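Local coordinates for UDP-4-amino-4,6-dideoxy-N-acetyl-beta-L-altrosamine transaminase (Helicobacter pylori, PDB 2FNU), which catalyses the pyridoxal phosphate-dependent transamination of a UDP-linked 4-keto sugar, the second step in making pseudaminic acid, a sialic-acid-like sugar that modifies flagellin, at residues K116-N119 and E120-A124; V135-E138 and S139-L143; S198-H201 and E202-L206. All blocks are in the same frame, centred on the assembly; numbering follows the deposited sequence.

Contact 1: residues K116-N119 and E120-A124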
ATOM      1  N   LYS B 116       4.789  29.042 -20.829  1.00 16.40           N
ATOM      2  CA  LYS B 116       5.217  30.211 -20.073  1.00 17.64           C
ATOM      3  C   LYS B 116       5.762  29.870 -18.688  1.00 18.47           C
ATOM      4  O   LYS B 116       6.412  30.699 -18.060  1.00 20.48           O
ATOM      5  CB  LYS B 116       4.086  31.236 -19.964  1.00 17.27           C
ATOM      6  CG  LYS B 116       2.852  30.761 -19.201  1.00 21.41           C
ATOM      7  CD  LYS B 116       1.877  31.933 -19.077  1.00 25.53           C
ATOM      8  CE  LYS B 116       0.575  31.534 -18.448  1.00 38.53           C
ATOM      9  NZ  LYS B 116      -0.416  32.644 -18.603  1.00 32.56           N
ATOM     10  N   LEU B 117       5.493  28.642 -18.228  1.00 15.17           N
ATOM     11  CA  LEU B 117       5.879  28.221 -16.880  1.00 16.37           C
ATOM     12  C   LEU B 117       7.212  27.499 -16.847  1.00 16.72           C
ATOM     13  O   LEU B 117       7.739  27.213 -15.764  1.00 17.37           O
ATOM     14  CB  LEU B 117       4.816  27.286 -16.298  1.00 14.93           C
ATOM     15  CG  LEU B 117       3.412  27.876 -16.194  1.00 17.01           C
ATOM     16  CD1 LEU B 117       2.447  26.771 -15.771  1.00 15.40           C
ATOM     17  CD2 LEU B 117       3.360  29.035 -15.219  1.00 20.47           C
ATOM     18  N   ILE B 118       7.751  27.204 -18.027  1.00 15.55           N
ATOM     19  CA  ILE B 118       8.969  26.435 -18.132  1.00 16.64           C
ATOM     20  C   ILE B 118      10.188  27.319 -17.899  1.00 15.91           C
ATOM     21  O   ILE B 118      10.271  28.448 -18.417  1.00 18.64           O
ATOM     22  CB  ILE B 118       9.058  25.727 -19.502  1.00 14.59           C
ATOM     23  CG1 ILE B 118       7.879  24.760 -19.657  1.00 14.57           C
ATOM     24  CG2 ILE B 118      10.386  24.979 -19.645  1.00 18.50           C
ATOM     25  CD1 ILE B 118       7.731  24.090 -21.044  1.00 16.57           C
ATOM     26  N   ASN B 119      11.111  26.818 -17.094  1.00 16.28           N
ATOM     27  CA  ASN B 119      12.358  27.520 -16.836  1.00 17.35           C
ATOM     28  C   ASN B 119      13.463  26.489 -16.633  1.00 17.60           C
ATOM     29  O   ASN B 119      13.246  25.287 -16.853  1.00 17.00           O
ATOM     30  CB  ASN B 119      12.206  28.440 -15.613  1.00 18.57           C
ATOM     31  CG  ASN B 119      11.822  27.678 -14.351  1.00 19.08           C
ATOM     32  OD1 ASN B 119      12.413  26.652 -14.037  1.00 23.42           O
ATOM     33  ND2 ASN B 119      10.832  28.178 -13.629  1.00 22.83           N
ATOM     34  N   GLU B 120      14.647  26.942 -16.226  1.00 18.60           N
ATOM     35  CA  GLU B 120      15.794  26.049 -16.093  1.00 19.60           C
ATOM     36  C   GLU B 120      15.609  24.943 -15.053  1.00 19.48           C
ATOM     37  O   GLU B 120      16.299  23.935 -15.109  1.00 21.33           O
ATOM     38  CB  GLU B 120      17.072  26.859 -15.801  1.00 22.67           C
ATOM     39  CG  GLU B 120      17.019  27.737 -14.532  1.00 34.30           C
ATOM     40  CD  GLU B 120      16.044  28.933 -14.620  1.00 48.55           C
ATOM     41  OE1 GLU B 120      15.741  29.419 -15.740  1.00 43.41           O
ATOM     42  OE2 GLU B 120      15.579  29.388 -13.550  1.00 55.65           O
ATOM     43  N   ARG B 121      14.659  25.128 -14.134  1.00 15.78           N
ATOM     44  CA  ARG B 121      14.419  24.150 -13.063  1.00 16.31           C
ATOM     45  C   ARG B 121      13.351  23.114 -13.421  1.00 16.90           C
ATOM     46  O   ARG B 121      13.166  22.134 -12.684  1.00 17.58           O
ATOM     47  CB  ARG B 121      13.976  24.875 -11.798  1.00 16.11           C
ATOM     48  CG  ARG B 121      15.065  25.761 -11.210  1.00 21.58           C
ATOM     49  CD  ARG B 121      14.672  26.346  -9.858  1.00 26.44           C
ATOM     50  NE  ARG B 121      15.849  26.917  -9.208  1.00 36.03           N
ATOM     51  CZ  ARG B 121      16.696  26.238  -8.436  1.00 39.05           C
ATOM     52  NH1 ARG B 121      16.499  24.951  -8.177  1.00 28.08           N
ATOM     53  NH2 ARG B 121      17.744  26.856  -7.910  1.00 36.72           N
ATOM     54  N   THR B 122      12.647  23.324 -14.529  1.00 16.61           N
ATOM     55  CA  THR B 122      11.539  22.425 -14.882  1.00 13.06           C
ATOM     56  C   THR B 122      12.053  21.044 -15.272  1.00 14.92           C
ATOM     57  O   THR B 122      12.941  20.917 -16.109  1.00 17.40           O
ATOM     58  CB  THR B 122      10.690  23.012 -16.029  1.00 14.06           C
ATOM     59  OG1 THR B 122      10.420  24.391 -15.748  1.00 14.89           O
ATOM     60  CG2 THR B 122       9.352  22.251 -16.161  1.00 16.95           C
ATOM     61  N   LYS B 123      11.445  20.010 -14.685  1.00 13.63           N
ATOM     62  CA  LYS B 123      11.838  18.625 -14.928  1.00 14.19           C
ATOM     63  C   LYS B 123      10.791  17.833 -15.726  1.00 13.47           C
ATOM     64  O   LYS B 123      11.128  16.949 -16.516  1.00 14.53           O
ATOM     65  CB  LYS B 123      12.084  17.933 -13.580  1.00 15.87           C
ATOM     66  CG  LYS B 123      12.594  16.515 -13.707  1.00 15.24           C
ATOM     67  CD  LYS B 123      14.022  16.484 -14.268  1.00 17.50           C
ATOM     68  CE  LYS B 123      14.495  15.051 -14.415  1.00 20.30           C
ATOM     69  NZ  LYS B 123      15.894  14.955 -14.929  1.00 20.98           N
ATOM     70  N   ALA B 124       9.520  18.140 -15.511  1.00 11.77           N
ATOM     71  CA  ALA B 124       8.454  17.344 -16.110  1.00 12.47           C
ATOM     72  C   ALA B 124       7.155  18.111 -16.092  1.00 13.19           C
ATOM     73  O   ALA B 124       7.054  19.142 -15.405  1.00 13.78           O
ATOM     74  CB  ALA B 124       8.269  16.019 -15.314  1.00 14.90           C
TER
HETATM   75  O   HOH W   1       8.602  25.133 -13.861  1.00 16.28           O
HETATM   76  O   HOH W   2      13.851  22.881 -18.000  1.00 30.91           O

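Contact 2: residues V135-E138 and S139-L143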
ATOM      1  N   VAL B 135      -6.506  14.683 -21.891  1.00 11.38           N
ATOM      2  CA  VAL B 135      -5.938  15.992 -22.194  1.00 12.45           C
ATOM      3  C   VAL B 135      -5.489  16.044 -23.651  1.00 13.22           C
ATOM      4  O   VAL B 135      -5.572  15.041 -24.383  1.00 14.29           O
ATOM      5  CB  VAL B 135      -4.740  16.291 -21.284  1.00 11.81           C
ATOM      6  CG1 VAL B 135      -5.156  16.152 -19.809  1.00 12.58           C
ATOM      7  CG2 VAL B 135      -3.559  15.342 -21.596  1.00 14.70           C
ATOM      8  N   GLU B 136      -5.023  17.221 -24.079  1.00 12.90           N
ATOM      9  CA  GLU B 136      -4.551  17.404 -25.443  1.00 14.88           C
ATOM     10  C   GLU B 136      -3.151  16.827 -25.587  1.00 15.49           C
ATOM     11  O   GLU B 136      -2.128  17.525 -25.485  1.00 15.16           O
ATOM     12  CB  GLU B 136      -4.620  18.887 -25.829  1.00 13.66           C
ATOM     13  CG  GLU B 136      -6.032  19.330 -26.159  1.00 19.37           C
ATOM     14  CD  GLU B 136      -6.597  18.552 -27.336  1.00 23.83           C
ATOM     15  OE1 GLU B 136      -7.662  17.929 -27.188  1.00 30.10           O
ATOM     16  OE2 GLU B 136      -5.934  18.514 -28.393  1.00 28.75           O
ATOM     17  N   VAL B 137      -3.124  15.514 -25.789  1.00 14.99           N
ATOM     18  CA  VAL B 137      -1.900  14.741 -25.696  1.00 15.85           C
ATOM     19  C   VAL B 137      -0.805  15.187 -26.682  1.00 15.52           C
ATOM     20  O   VAL B 137       0.362  15.287 -26.299  1.00 16.76           O
ATOM     21  CB  VAL B 137      -2.225  13.222 -25.846  1.00 18.67           C
ATOM     22  CG1 VAL B 137      -1.015  12.442 -26.329  1.00 23.45           C
ATOM     23  CG2 VAL B 137      -2.764  12.667 -24.509  1.00 17.01           C
ATOM     24  N   GLU B 138      -1.168  15.438 -27.938  1.00 15.88           N
ATOM     25  CA  GLU B 138      -0.134  15.750 -28.932  1.00 16.39           C
ATOM     26  C   GLU B 138       0.580  17.052 -28.585  1.00 14.32           C
ATOM     27  O   GLU B 138       1.811  17.142 -28.647  1.00 17.14           O
ATOM     28  CB  GLU B 138      -0.734  15.830 -30.328  1.00 20.13           C
ATOM     29  CG  GLU B 138       0.318  15.860 -31.432  1.00 29.14           C
ATOM     30  CD  GLU B 138      -0.269  15.610 -32.813  1.00 45.45           C
ATOM     31  OE1 GLU B 138       0.319  16.110 -33.797  1.00 53.16           O
ATOM     32  OE2 GLU B 138      -1.305  14.911 -32.916  1.00 51.75           O
ATOM     33  N   SER B 139      -0.209  18.042 -28.177  1.00 15.30           N
ATOM     34  CA  SER B 139       0.350  19.319 -27.752  1.00 15.93           C
ATOM     35  C   SER B 139       1.365  19.162 -26.610  1.00 14.96           C
ATOM     36  O   SER B 139       2.470  19.725 -26.661  1.00 17.42           O
ATOM     37  CB  SER B 139      -0.788  20.254 -27.350  1.00 17.76           C
ATOM     38  OG  SER B 139      -0.276  21.519 -26.984  1.00 19.10           O
ATOM     39  N   VAL B 140       0.986  18.391 -25.582  1.00 13.26           N
ATOM     40  CA  VAL B 140       1.840  18.229 -24.404  1.00 13.66           C
ATOM     41  C   VAL B 140       3.100  17.407 -24.740  1.00 12.86           C
ATOM     42  O   VAL B 140       4.200  17.713 -24.242  1.00 15.42           O
ATOM     43  CB  VAL B 140       1.052  17.595 -23.230  1.00 14.21           C
ATOM     44  CG1 VAL B 140       1.951  17.377 -22.023  1.00 18.33           C
ATOM     45  CG2 VAL B 140      -0.158  18.486 -22.845  1.00 16.61           C
ATOM     46  N   GLN B 141       2.935  16.350 -25.544  1.00 15.02           N
ATOM     47  CA  GLN B 141       4.076  15.539 -26.010  1.00 14.46           C
ATOM     48  C   GLN B 141       5.131  16.418 -26.698  1.00 14.11           C
ATOM     49  O   GLN B 141       6.325  16.355 -26.378  1.00 17.16           O
ATOM     50  CB  GLN B 141       3.611  14.491 -27.019  1.00 17.29           C
ATOM     51  CG  GLN B 141       2.898  13.264 -26.437  1.00 17.43           C
ATOM     52  CD  GLN B 141       2.430  12.307 -27.521  1.00 19.46           C
ATOM     53  OE1 GLN B 141       2.066  12.731 -28.641  1.00 20.30           O
ATOM     54  NE2 GLN B 141       2.414  11.004 -27.199  1.00 19.30           N
ATOM     55  N   LYS B 142       4.648  17.247 -27.616  1.00 16.70           N
ATOM     56  CA  LYS B 142       5.544  18.087 -28.415  1.00 17.75           C
ATOM     57  C   LYS B 142       6.237  19.102 -27.540  1.00 17.83           C
ATOM     58  O   LYS B 142       7.447  19.341 -27.686  1.00 16.70           O
ATOM     59  CB  LYS B 142       4.781  18.787 -29.530  1.00 18.45           C
ATOM     60  CG  LYS B 142       4.460  17.848 -30.681  1.00 21.86           C
ATOM     61  CD  LYS B 142       3.750  18.592 -31.793  1.00 27.40           C
ATOM     62  CE  LYS B 142       3.458  17.658 -32.963  1.00 37.70           C
ATOM     63  NZ  LYS B 142       2.521  18.305 -33.926  1.00 47.44           N
ATOM     64  N   LEU B 143       5.483  19.692 -26.615  1.00 15.32           N
ATOM     65  CA  LEU B 143       6.090  20.656 -25.697  1.00 13.90           C
ATOM     66  C   LEU B 143       7.178  20.048 -24.805  1.00 15.35           C
ATOM     67  O   LEU B 143       8.241  20.645 -24.568  1.00 17.07           O
ATOM     68  CB  LEU B 143       5.011  21.314 -24.852  1.00 12.68           C
ATOM     69  CG  LEU B 143       5.503  22.492 -24.007  1.00 15.52           C
ATOM     70  CD1 LEU B 143       5.992  23.659 -24.867  1.00 15.94           C
ATOM     71  CD2 LEU B 143       4.431  22.997 -23.040  1.00 15.12           C
TER
HETATM   72  O   HOH W   3      -3.154  17.822 -28.824  1.00 29.16           O

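Contact 3: residues S198-H201 and E202-L206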
ATOM      1  N   SER B 198      11.348   0.245 -20.861  1.00 13.97           N
ATOM      2  CA  SER B 198      11.687  -0.964 -20.115  1.00 13.64           C
ATOM      3  C   SER B 198      12.582  -0.706 -18.903  1.00 14.26           C
ATOM      4  O   SER B 198      12.403  -1.353 -17.857  1.00 15.67           O
ATOM      5  CB  SER B 198      12.355  -1.997 -21.032  1.00 15.68           C
ATOM      6  OG  SER B 198      11.471  -2.364 -22.080  1.00 18.06           O
ATOM      7  N   GLU B 199      13.554   0.205 -19.028  1.00 15.32           N
ATOM      8  CA  GLU B 199      14.428   0.504 -17.897  1.00 17.09           C
ATOM      9  C   GLU B 199      13.617   1.088 -16.737  1.00 14.63           C
ATOM     10  O   GLU B 199      13.830   0.716 -15.574  1.00 16.09           O
ATOM     11  CB  GLU B 199      15.578   1.423 -18.312  1.00 19.11           C
ATOM     12  CG  GLU B 199      16.644   0.644 -19.105  1.00 21.14           C
ATOM     13  CD  GLU B 199      17.816   1.491 -19.594  1.00 27.28           C
ATOM     14  OE1 GLU B 199      18.672   0.924 -20.313  1.00 43.57           O
ATOM     15  OE2 GLU B 199      17.900   2.694 -19.264  1.00 41.39           O
ATOM     16  N   LEU B 200      12.652   1.946 -17.065  1.00 13.53           N
ATOM     17  CA  LEU B 200      11.815   2.556 -16.029  1.00 12.99           C
ATOM     18  C   LEU B 200      10.939   1.492 -15.358  1.00 12.98           C
ATOM     19  O   LEU B 200      10.828   1.434 -14.125  1.00 12.72           O
ATOM     20  CB  LEU B 200      10.950   3.673 -16.635  1.00 13.33           C
ATOM     21  CG  LEU B 200       9.975   4.354 -15.665  1.00 12.35           C
ATOM     22  CD1 LEU B 200      10.687   4.877 -14.425  1.00 15.96           C
ATOM     23  CD2 LEU B 200       9.248   5.487 -16.388  1.00 14.03           C
ATOM     24  N   HIS B 201      10.306   0.654 -16.179  1.00 12.42           N
ATOM     25  CA  HIS B 201       9.545  -0.485 -15.649  1.00 12.08           C
ATOM     26  C   HIS B 201      10.353  -1.314 -14.647  1.00 13.36           C
ATOM     27  O   HIS B 201       9.902  -1.536 -13.532  1.00 13.68           O
ATOM     28  CB  HIS B 201       9.042  -1.354 -16.809  1.00 12.12           C
ATOM     29  CG  HIS B 201       8.405  -2.632 -16.370  1.00 13.31           C
ATOM     30  ND1 HIS B 201       7.123  -2.684 -15.866  1.00 14.74           N
ATOM     31  CD2 HIS B 201       8.865  -3.906 -16.378  1.00 15.20           C
ATOM     32  CE1 HIS B 201       6.825  -3.940 -15.574  1.00 16.44           C
ATOM     33  NE2 HIS B 201       7.864  -4.701 -15.877  1.00 16.70           N
ATOM     34  N   GLU B 202      11.566  -1.716 -15.020  1.00 12.98           N
ATOM     35  CA  GLU B 202      12.352  -2.550 -14.116  1.00 13.02           C
ATOM     36  C   GLU B 202      12.717  -1.807 -12.819  1.00 12.78           C
ATOM     37  O   GLU B 202      12.748  -2.426 -11.747  1.00 14.13           O
ATOM     38  CB  GLU B 202      13.605  -3.094 -14.816  1.00 14.24           C
ATOM     39  CG  GLU B 202      13.312  -3.952 -16.053  1.00 18.61           C
ATOM     40  CD  GLU B 202      12.571  -5.256 -15.752  1.00 21.05           C
ATOM     41  OE1 GLU B 202      12.508  -5.690 -14.577  1.00 19.87           O
ATOM     42  OE2 GLU B 202      12.022  -5.845 -16.708  1.00 22.22           O
ATOM     43  N   LYS B 203      12.988  -0.501 -12.912  1.00 12.04           N
ATOM     44  CA  LYS B 203      13.312   0.285 -11.693  1.00 12.16           C
ATOM     45  C   LYS B 203      12.099   0.356 -10.754  1.00 13.45           C
ATOM     46  O   LYS B 203      12.223   0.185  -9.527  1.00 13.89           O
ATOM     47  CB  LYS B 203      13.721   1.710 -12.041  1.00 14.97           C
ATOM     48  CG  LYS B 203      15.170   1.891 -12.394  1.00 22.99           C
ATOM     49  CD  LYS B 203      15.472   3.342 -12.746  1.00 23.23           C
ATOM     50  CE  LYS B 203      15.430   4.257 -11.525  1.00 28.30           C
ATOM     51  NZ  LYS B 203      15.942   5.660 -11.808  1.00 30.45           N
ATOM     52  N   MET B 204      10.930   0.626 -11.335  1.00 12.91           N
ATOM     53  CA  MET B 204       9.695   0.684 -10.544  1.00 11.58           C
ATOM     54  C   MET B 204       9.324  -0.652  -9.919  1.00 11.61           C
ATOM     55  O   MET B 204       8.822  -0.703  -8.793  1.00 13.46           O
ATOM     56  CB  MET B 204       8.552   1.196 -11.417  1.00 11.59           C
ATOM     57  CG  MET B 204       8.760   2.644 -11.850  1.00 15.72           C
ATOM     58  SD  MET B 204       7.307   3.369 -12.669  1.00 13.22           S
ATOM     59  CE  MET B 204       7.119   2.262 -14.095  1.00 15.07           C
ATOM     60  N   LYS B 205       9.591  -1.732 -10.648  1.00 12.31           N
ATOM     61  CA  LYS B 205       9.290  -3.068 -10.167  1.00 12.89           C
ATOM     62  C   LYS B 205      10.065  -3.392  -8.891  1.00 13.14           C
ATOM     63  O   LYS B 205       9.492  -3.911  -7.929  1.00 13.69           O
ATOM     64  CB  LYS B 205       9.577  -4.084 -11.279  1.00 13.00           C
ATOM     65  CG  LYS B 205       9.156  -5.510 -10.991  1.00 16.98           C
ATOM     66  CD  LYS B 205       9.486  -6.381 -12.219  1.00 18.20           C
ATOM     67  CE  LYS B 205       9.001  -7.801 -12.049  1.00 34.43           C
ATOM     68  NZ  LYS B 205       9.081  -8.510 -13.359  1.00 33.23           N
ATOM     69  N   LEU B 206      11.353  -3.061  -8.863  1.00 11.56           N
ATOM     70  CA  LEU B 206      12.136  -3.266  -7.644  1.00 11.98           C
ATOM     71  C   LEU B 206      11.650  -2.355  -6.510  1.00 10.98           C
ATOM     72  O   LEU B 206      11.572  -2.789  -5.345  1.00 12.70           O
ATOM     73  CB  LEU B 206      13.619  -3.043  -7.917  1.00 13.62           C
ATOM     74  CG  LEU B 206      14.244  -4.110  -8.808  1.00 15.11           C
ATOM     75  CD1 LEU B 206      15.523  -3.565  -9.397  1.00 17.46           C
ATOM     76  CD2 LEU B 206      14.496  -5.388  -7.985  1.00 15.82           C
TER
HETATM   77  O   HOH W   4       9.701  -7.230 -16.612  1.00 32.29           O
HETATM   78  O   HOH W   5       7.117  -7.655 -15.232  1.00 44.59           O

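Contact 1: residues K116-N119 and E120-A124
Asn-119 holds its CG between the backbone N and the carbonyl carbon (chi1 59°), and Thr-122 keeps OG1 beside its own backbone N (chi1 -46°). These two settings turn both side chains back onto the backbone of a type I beta turn that runs from Asn-119 to Thr-122. The turn leads into strand 122-128 of the central sheet of this aminotransferase. Its closing bond runs from Thr-122 N to Asn-119 O at 3.1 Å. The donor lies well above the carbonyl plane, 58° out of it.

Two side-chain bonds reinforce the turn. Asn-119 N gives its hydrogen to Thr-122 OG1 at 2.9 Å, in a nearly straight bond. On the amide side, Arg-121 N reaches Asn-119 OD1 at 2.7 Å and lies in the carbonyl plane. The other end of that amide is also held, because Asn-119 ND2 bonds to Glu-76 OE2. Both ends of the amide are therefore fixed, which sets its rotation.

Glu-120 bends at chi2 and brings OE1 back to 3.7 Å from Asn-119 CB, a van der Waals contact. The Ile-118 and Thr-122 side chains cross at about a right angle, with CG2 of Ile-118 nearest to OG1 of Thr-122. On strand 76-79, Ile-78 touches both Ile-118 and Thr-122, so the loop packs against the neighbouring strand of the sheet.

A water spans the carbonyls of Asn-119 and Thr-122. The Thr-122 hydroxyl, already an acceptor from Asn-119 N, is fixed in rotation by a second bond: OG1 donates at 2.7 Å to another water, which donates to Leu-117 O at 2.9 Å.

Contact 2: residues V135-E138 and S139-L143
The N-terminal end of helix 137-146, with its cap, forms this contact, in the beta-alpha-beta unit that connects strand 122-128 to strand 150-154. Glu-136 is the N-cap residue and also the centre of an inverse gamma turn, where the chain bends into the helix. Val-140 N, Gln-141 N and Lys-142 N bond in the i to i+4 pattern to the carbonyls of Glu-136, Val-137 and Glu-138.

The N-cap side chain reaches the helix through a water. This water donates to Glu-136 OE2 at 2.9 Å and accepts from Ser-139 N at 3.0 Å. An amide N-H of the first turn, which has no earlier helical carbonyl to bond, is satisfied in this way. The negative carboxylate near the start of the helix probably interacts favourably with the helix dipole.

Val-137 and Gln-141 meet one turn apart. Val-137 CG1 lies anti to the backbone N (chi1 156°) and rests 3.6 Å from Gln-141 CD, against the amide carbon. The Gln-141 chain is extended beyond CG, and its NE2 bonds to Phe-171 O. That bond and the valine methyl together restrict the amide.

The buried Val-140 turns CG2 to within 3.4 Å of Glu-136 O. Its side chain and that of Gln-141 touch Phe-151 of strand 150-154, and Leu-143 touches Ile-125 of strand 122-128. The helix is thus seated on both strands.

Glu-138 and Lys-142 run side by side, pointing the same way, on a more exposed part of the helix. Their aliphatic parts approach at Glu-138 CG and Lys-142 CE, 3.9 Å apart. A salt bridge joins the ends: Lys-142 NZ stands 3.1 Å from Glu-138 OE1, at the anti lone pair of that oxygen.

Contact 3: residues S198-H201 and E202-L206
Helix 198-208 follows strand 191-195 of the central sheet, and this contact spans its first two turns. The N-H groups of Glu-202, Lys-203, Met-204 and Lys-205 bond to the carbonyls of Ser-198, Glu-199, Leu-200 and His-201.

Leu-200 and Met-204 form the apolar part of the buried side. They cross obliquely, with Leu-200 CG 3.9 Å from Met-204 CE. Met-204 is bent at chi3 (-60°), which swings CE back toward the leucine. Met-204 CG is also 3.9 Å from Leu-200 CD1. Both residues pack on helix 56-66 and on Thr-195.

With CG anti to the backbone N (chi1 173°), His-201 carries its ring beside the Glu-202 carboxylate. The ring stacks with that of His-49. Glu-202 OE2 comes to the ring edge, in plane, 3.7 Å from His-201 CD2. The carboxylate and ring planes are 85° apart.

Two waters also lie at the ring edge, in plane, and both bond to NE2. One, 3.2 Å from His-201 NE2, donates to Glu-202 OE2. The other, 3.1 Å from His-201 NE2, accepts from Lys-205 NZ at 2.8 Å. The imidazole is thereby linked by water to a carboxylate and a lysine amine on the same helix. The whole is an amphipathic alpha-helix packed on the central sheet of an alpha/beta fold, with Leu-200 and Met-204 inward and Glu-202 and Lys-205 at the surface.

Overall arrangement
The three contacts follow one another along the chain, and all belong to the sheet-and-helix framework of this DegT/DnrJ/EryC1-family aminotransferase. Contacts 1 and 2 belong together: the turn at 119-122 leads into strand 122-128, and helix 137-146 follows that strand. Their centres are 16 Å apart, and they touch where Ile-118 CD1 packs 4.0 Å from Leu-143 CD2. Contact 3 stands apart, with its centre about 25 Å from that of contact 1 and 24 Å from that of contact 2. It lies nearer the substrate: the Lys-205 side chain is about 13 Å from the bound UDP-sugar. Contacts 1 and 2 are away from the cofactor and substrate sites.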